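Local atomic coordinates of beta-galactosidase (Marinomonas sp. ef1, PDB entry 6Y2K), a protein that hydrolyses terminal beta-D-galactosyl residues from beta-galactosides, working as a hexameric, cold-active glycoside hydrolase of family GH42. Residues V149-W163 / H207-V219. Numbering follows the deposited sequence.
Sequences VLSYAEADLAAFRLW and HRLDFQRCCSDQV
Trp163 lies flat on helix 205-233: CB of Cys214 sits over its five-membered ring, 3.8 Å from the centroid, in a CH-pi contact, while Cys214 SG packs 3.5 Å from Trp163 CB. With CG anti to the backbone N (chi1 -173°), the indole reaches across, and its NE1 gives Asp217 OD2 a nearly straight hydrogen bond of 2.8 Å, in the ring plane and on the anti lone pair. The six-membered end of the indole rests against Asp210 and Arg213 CB, a knob-into-hole fit. One turn back, Phe160 fills the next hole, and the edge of Phe211 stands against its face at 79° in a T-shaped pair, CD1 over the ring centre. His207 meets Phe160 rim to rim. The far edge of Phe211 points at the loop before helix 154-168, where CZ comes 3.4 Å from Ser151 O and CE2 lies 3.5 Å from Tyr152 CE1. Leu150 CD2 reaches Cys215 SG, and a water lies within hydrogen-bonding distance of Val149 O and Cys215 O.

Behind this shell, Asp156 OD2 accepts from Ser151 OG and Ala153 N, tying the loop to its helix. Arg213 NH1 makes a salt bridge to Asp210 OD1 and its NE one to Asp419, while Asp210 OD2 bonds Tyr168. Segments 154-163 and 207-219 cross at 105°, axes 9.9 Å apart at closest, between strands 134-138 and 238-244 of the (beta/alpha)8 barrel; helix 205-233 is probably the barrel helix. The contact is mainly aromatic and sulfur packing; the bond to Asp217, probably kept ionised by Lys254 at OD1, and Cys214 would hold the indole's rotation.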
loop_
_atom_site.group_PDB
_atom_site.type_symbol
_atom_site.label_atom_id
_atom_site.label_comp_id
_atom_site.label_asym_id
_atom_site.label_seq_id
_atom_site.Cartn_x
_atom_site.Cartn_y
_atom_site.Cartn_z
ATOM N N VAL A 149 19.896 -27.201 -29.061
ATOM C CA VAL A 149 19.170 -27.790 -30.194
ATOM C C VAL A 149 19.310 -26.876 -31.421
ATOM O O VAL A 149 19.792 -27.309 -32.468
ATOM C CB VAL A 149 17.683 -28.042 -29.869
ATOM C CG1 VAL A 149 16.937 -28.567 -31.091
ATOM C CG2 VAL A 149 17.554 -29.023 -28.708
ATOM N N LEU A 150 18.891 -25.619 -31.287
ATOM C CA LEU A 150 19.025 -24.643 -32.376
ATOM C C LEU A 150 20.474 -24.162 -32.454
ATOM O O LEU A 150 21.068 -23.766 -31.443
ATOM C CB LEU A 150 18.085 -23.449 -32.171
ATOM C CG LEU A 150 16.581 -23.727 -32.116
ATOM C CD1 LEU A 150 15.814 -22.417 -32.011
ATOM C CD2 LEU A 150 16.097 -24.522 -33.321
ATOM N N SER A 151 21.052 -24.261 -33.645
ATOM C CA SER A 151 22.409 -23.796 -33.925
ATOM C C SER A 151 22.401 -23.164 -35.303
ATOM O O SER A 151 21.584 -23.524 -36.151
ATOM C CB SER A 151 23.410 -24.951 -33.852
ATOM O OG SER A 151 24.664 -24.588 -34.418
ATOM N N TYR A 152 23.295 -22.202 -35.506
ATOM C CA TYR A 152 23.230 -21.315 -36.665
ATOM C C TYR A 152 24.563 -21.262 -37.406
ATOM O O TYR A 152 25.011 -20.196 -37.847
ATOM C CB TYR A 152 22.771 -19.930 -36.201
ATOM C CG TYR A 152 21.420 -19.967 -35.510
ATOM C CD1 TYR A 152 20.241 -19.849 -36.242
ATOM C CD2 TYR A 152 21.317 -20.137 -34.129
ATOM C CE1 TYR A 152 18.996 -19.886 -35.621
ATOM C CE2 TYR A 152 20.078 -20.177 -33.501
ATOM C CZ TYR A 152 18.917 -20.050 -34.256
ATOM O OH TYR A 152 17.686 -20.091 -33.651
ATOM N N ALA A 153 25.176 -22.440 -37.549
ATOM C CA ALA A 153 26.438 -22.620 -38.256
ATOM C C ALA A 153 26.171 -23.177 -39.652
ATOM O O ALA A 153 25.037 -23.555 -39.978
ATOM C CB ALA A 153 27.337 -23.566 -37.472
ATOM N N GLU A 154 27.229 -23.247 -40.458
ATOM C CA GLU A 154 27.137 -23.743 -41.840
ATOM C C GLU A 154 26.551 -25.151 -41.904
ATOM O O GLU A 154 25.721 -25.427 -42.751
ATOM C CB GLU A 154 28.505 -23.716 -42.537
ATOM C CG GLU A 154 28.452 -23.975 -44.047
ATOM C CD GLU A 154 27.748 -22.858 -44.824
ATOM O OE1 GLU A 154 27.930 -21.669 -44.457
ATOM O OE2 GLU A 154 27.018 -23.154 -45.807
ATOM N N ALA A 155 26.968 -26.026 -40.989
ATOM C CA ALA A 155 26.462 -27.406 -40.956
ATOM C C ALA A 155 24.945 -27.472 -40.752
ATOM O O ALA A 155 24.278 -28.319 -41.339
ATOM C CB ALA A 155 27.181 -28.213 -39.880
ATOM N N ASP A 156 24.414 -26.563 -39.935
ATOM C CA ASP A 156 22.978 -26.496 -39.675
ATOM C C ASP A 156 22.209 -26.066 -40.930
ATOM O O ASP A 156 21.129 -26.580 -41.208
ATOM C CB ASP A 156 22.676 -25.520 -38.535
ATOM C CG ASP A 156 23.441 -25.850 -37.264
ATOM O OD1 ASP A 156 23.080 -26.861 -36.627
ATOM O OD2 ASP A 156 24.391 -25.098 -36.920
ATOM N N LEU A 157 22.771 -25.115 -41.669
ATOM C CA LEU A 157 22.144 -24.626 -42.902
ATOM C C LEU A 157 22.154 -25.701 -43.980
ATOM O O LEU A 157 21.167 -25.862 -44.698
ATOM C CB LEU A 157 22.852 -23.381 -43.414
ATOM C CG LEU A 157 22.267 -22.713 -44.672
ATOM C CD1 LEU A 157 20.775 -22.486 -44.541
ATOM C CD2 LEU A 157 22.988 -21.403 -44.906
ATOM N N ALA A 158 23.268 -26.431 -44.079
ATOM C CA ALA A 158 23.400 -27.514 -45.047
ATOM C C ALA A 158 22.362 -28.601 -44.789
ATOM O O ALA A 158 21.685 -29.046 -45.719
ATOM C CB ALA A 158 24.809 -28.091 -45.021
ATOM N N ALA A 159 22.221 -29.004 -43.526
ATOM C CA ALA A 159 21.200 -29.984 -43.145
ATOM C C ALA A 159 19.774 -29.476 -43.398
ATOM O O ALA A 159 18.910 -30.248 -43.825
ATOM C CB ALA A 159 21.371 -30.393 -41.686
ATOM N N PHE A 160 19.540 -28.184 -43.149
ATOM C CA PHE A 160 18.209 -27.571 -43.330
ATOM C C PHE A 160 17.789 -27.593 -44.800
ATOM O O PHE A 160 16.678 -28.012 -45.127
ATOM C CB PHE A 160 18.205 -26.145 -42.758
ATOM C CG PHE A 160 16.848 -25.464 -42.736
ATOM C CD1 PHE A 160 15.690 -26.137 -42.341
ATOM C CD2 PHE A 160 16.749 -24.103 -43.059
ATOM C CE1 PHE A 160 14.463 -25.481 -42.299
ATOM C CE2 PHE A 160 15.523 -23.440 -43.005
ATOM C CZ PHE A 160 14.378 -24.129 -42.621
ATOM N N ARG A 161 18.693 -27.215 -45.690
ATOM C CA ARG A 161 18.369 -27.220 -47.123
ATOM C C ARG A 161 18.058 -28.631 -47.651
ATOM O O ARG A 161 17.158 -28.793 -48.482
ATOM C CB ARG A 161 19.480 -26.557 -47.934
ATOM C CG ARG A 161 19.620 -25.078 -47.631
ATOM C CD ARG A 161 20.929 -24.536 -48.155
ATOM N NE ARG A 161 20.945 -23.078 -48.122
ATOM C CZ ARG A 161 22.005 -22.328 -48.403
ATOM N NH1 ARG A 161 23.164 -22.891 -48.756
ATOM N NH2 ARG A 161 21.912 -21.001 -48.337
ATOM N N LEU A 162 18.784 -29.640 -47.163
ATOM C CA LEU A 162 18.497 -31.042 -47.516
ATOM C C LEU A 162 17.157 -31.505 -46.949
ATOM O O LEU A 162 16.379 -32.162 -47.644
ATOM C CB LEU A 162 19.610 -31.985 -47.038
ATOM C CG LEU A 162 20.968 -31.899 -47.743
ATOM C CD1 LEU A 162 21.962 -32.831 -47.048
ATOM C CD2 LEU A 162 20.869 -32.240 -49.231
ATOM N N TRP A 163 16.902 -31.156 -45.686
ATOM C CA TRP A 163 15.647 -31.486 -45.001
ATOM C C TRP A 163 14.430 -30.873 -45.707
ATOM O O TRP A 163 13.403 -31.535 -45.859
ATOM C CB TRP A 163 15.731 -31.026 -43.536
ATOM C CG TRP A 163 14.599 -31.426 -42.623
ATOM C CD1 TRP A 163 14.565 -32.498 -41.768
ATOM C CD2 TRP A 163 13.367 -30.731 -42.440
ATOM N NE1 TRP A 163 13.375 -32.515 -41.075
ATOM C CE2 TRP A 163 12.623 -31.439 -41.468
ATOM C CE3 TRP A 163 12.813 -29.575 -43.008
ATOM C CZ2 TRP A 163 11.358 -31.027 -41.050
ATOM C CZ3 TRP A 163 11.553 -29.165 -42.590
ATOM C CH2 TRP A 163 10.839 -29.892 -41.621
ATOM N N HIS A 207 9.071 -20.519 -41.889
ATOM C CA HIS A 207 10.524 -20.668 -41.936
ATOM C C HIS A 207 11.062 -21.085 -40.565
ATOM O O HIS A 207 11.838 -22.040 -40.453
ATOM C CB HIS A 207 11.111 -19.324 -42.404
ATOM C CG HIS A 207 12.596 -19.304 -42.592
ATOM N ND1 HIS A 207 13.272 -18.144 -42.904
ATOM C CD2 HIS A 207 13.535 -20.279 -42.517
ATOM C CE1 HIS A 207 14.562 -18.407 -43.016
ATOM N NE2 HIS A 207 14.748 -19.693 -42.784
ATOM N N ARG A 208 10.626 -20.382 -39.525
ATOM C CA ARG A 208 11.095 -20.665 -38.172
ATOM C C ARG A 208 10.595 -22.012 -37.659
ATOM O O ARG A 208 11.338 -22.716 -36.963
ATOM C CB ARG A 208 10.685 -19.548 -37.213
ATOM C CG ARG A 208 11.360 -18.211 -37.510
ATOM C CD ARG A 208 10.781 -17.081 -36.671
ATOM N NE ARG A 208 11.015 -17.293 -35.246
ATOM C CZ ARG A 208 10.344 -16.714 -34.250
ATOM N NH1 ARG A 208 10.675 -17.015 -32.993
ATOM N NH2 ARG A 208 9.329 -15.884 -34.477
ATOM N N LEU A 209 9.354 -22.370 -37.996
ATOM C CA LEU A 209 8.787 -23.649 -37.552
ATOM C C LEU A 209 9.466 -24.862 -38.214
ATOM O O LEU A 209 9.841 -25.829 -37.525
ATOM C CB LEU A 209 7.267 -23.681 -37.774
ATOM C CG LEU A 209 6.534 -24.925 -37.269
ATOM C CD1 LEU A 209 6.815 -25.194 -35.798
ATOM C CD2 LEU A 209 5.039 -24.788 -37.493
ATOM N N ASP A 210 9.615 -24.815 -39.537
ATOM C CA ASP A 210 10.375 -25.847 -40.266
ATOM C C ASP A 210 11.832 -25.936 -39.785
ATOM O O ASP A 210 12.381 -27.046 -39.684
ATOM C CB ASP A 210 10.332 -25.614 -41.784
ATOM C CG ASP A 210 9.090 -26.202 -42.450
ATOM O OD1 ASP A 210 8.311 -26.946 -41.814
ATOM O OD2 ASP A 210 8.908 -25.930 -43.653
ATOM N N PHE A 211 12.442 -24.795 -39.452
ATOM C CA PHE A 211 13.791 -24.813 -38.887
ATOM C C PHE A 211 13.838 -25.561 -37.545
ATOM O O PHE A 211 14.736 -26.390 -37.326
ATOM C CB PHE A 211 14.381 -23.402 -38.754
ATOM C CG PHE A 211 15.812 -23.397 -38.316
ATOM C CD1 PHE A 211 16.789 -23.968 -39.118
ATOM C CD2 PHE A 211 16.184 -22.852 -37.093
ATOM C CE1 PHE A 211 18.114 -23.990 -38.717
ATOM C CE2 PHE A 211 17.513 -22.858 -36.691
ATOM C CZ PHE A 211 18.474 -23.436 -37.501
ATOM N N GLN A 212 12.868 -25.288 -36.664
ATOM C CA GLN A 212 12.780 -25.983 -35.375
ATOM C C GLN A 212 12.599 -27.479 -35.573
ATOM O O GLN A 212 13.245 -28.278 -34.904
ATOM C CB GLN A 212 11.625 -25.446 -34.522
ATOM C CG GLN A 212 11.671 -25.870 -33.057
ATOM C CD GLN A 212 12.481 -24.931 -32.172
ATOM O OE1 GLN A 212 12.528 -23.729 -32.408
ATOM N NE2 GLN A 212 13.106 -25.477 -31.136
ATOM N N ARG A 213 11.705 -27.836 -36.490
ATOM C CA ARG A 213 11.433 -29.233 -36.809
ATOM C C ARG A 213 12.687 -29.932 -37.314
ATOM O O ARG A 213 12.986 -31.061 -36.895
ATOM C CB ARG A 213 10.318 -29.337 -37.852
ATOM C CG ARG A 213 8.943 -28.958 -37.321
ATOM C CD ARG A 213 8.029 -28.523 -38.455
ATOM N NE ARG A 213 6.613 -28.494 -38.087
ATOM C CZ ARG A 213 5.636 -28.035 -38.876
ATOM N NH1 ARG A 213 5.904 -27.545 -40.083
ATOM N NH2 ARG A 213 4.370 -28.059 -38.454
ATOM N N CYS A 214 13.426 -29.257 -38.196
ATOM C CA CYS A 214 14.659 -29.824 -38.751
ATOM C C CYS A 214 15.709 -30.046 -37.661
ATOM O O CYS A 214 16.267 -31.139 -37.557
ATOM C CB CYS A 214 15.214 -28.929 -39.868
ATOM S SG CYS A 214 16.793 -29.497 -40.533
ATOM N N CYS A 215 15.956 -29.018 -36.842
ATOM C CA CYS A 215 16.899 -29.119 -35.728
ATOM C C CYS A 215 16.515 -30.240 -34.749
ATOM O O CYS A 215 17.383 -30.995 -34.291
ATOM C CB CYS A 215 17.049 -27.778 -35.000
ATOM S SG CYS A 215 17.909 -26.513 -35.974
ATOM N N SER A 216 15.224 -30.358 -34.456
ATOM C CA SER A 216 14.734 -31.447 -33.620
ATOM C C SER A 216 15.040 -32.802 -34.274
ATOM O O SER A 216 15.522 -33.715 -33.613
ATOM C CB SER A 216 13.235 -31.307 -33.369
ATOM O OG SER A 216 12.766 -32.358 -32.549
ATOM N N ASP A 217 14.764 -32.916 -35.568
ATOM C CA ASP A 217 15.103 -34.133 -36.325
ATOM C C ASP A 217 16.597 -34.491 -36.303
ATOM O O ASP A 217 16.932 -35.672 -36.350
ATOM C CB ASP A 217 14.597 -34.041 -37.769
ATOM C CG ASP A 217 13.124 -34.399 -37.905
ATOM O OD1 ASP A 217 12.502 -34.891 -36.941
ATOM O OD2 ASP A 217 12.591 -34.194 -39.007
ATOM N N GLN A 218 17.479 -33.496 -36.229
ATOM C CA GLN A 218 18.919 -33.755 -36.096
ATOM C C GLN A 218 19.247 -34.389 -34.733
ATOM O O GLN A 218 20.158 -35.228 -34.642
ATOM C CB GLN A 218 19.759 -32.481 -36.309
ATOM C CG GLN A 218 19.507 -31.691 -37.603
ATOM C CD GLN A 218 19.350 -32.555 -38.857
ATOM O OE1 GLN A 218 20.242 -33.339 -39.214
ATOM N NE2 GLN A 218 18.228 -32.413 -39.526
ATOM N N VAL A 219 18.508 -34.007 -33.685
ATOM C CA VAL A 219 18.635 -34.672 -32.380
ATOM C C VAL A 219 18.187 -36.136 -32.498
ATOM O O VAL A 219 18.875 -37.025 -32.024
ATOM C CB VAL A 219 17.855 -33.951 -31.247
ATOM C CG1 VAL A 219 18.047 -34.673 -29.912
ATOM C CG2 VAL A 219 18.308 -32.493 -31.124
HETATM O O HOH W 1 19.909 -29.564 -34.133
#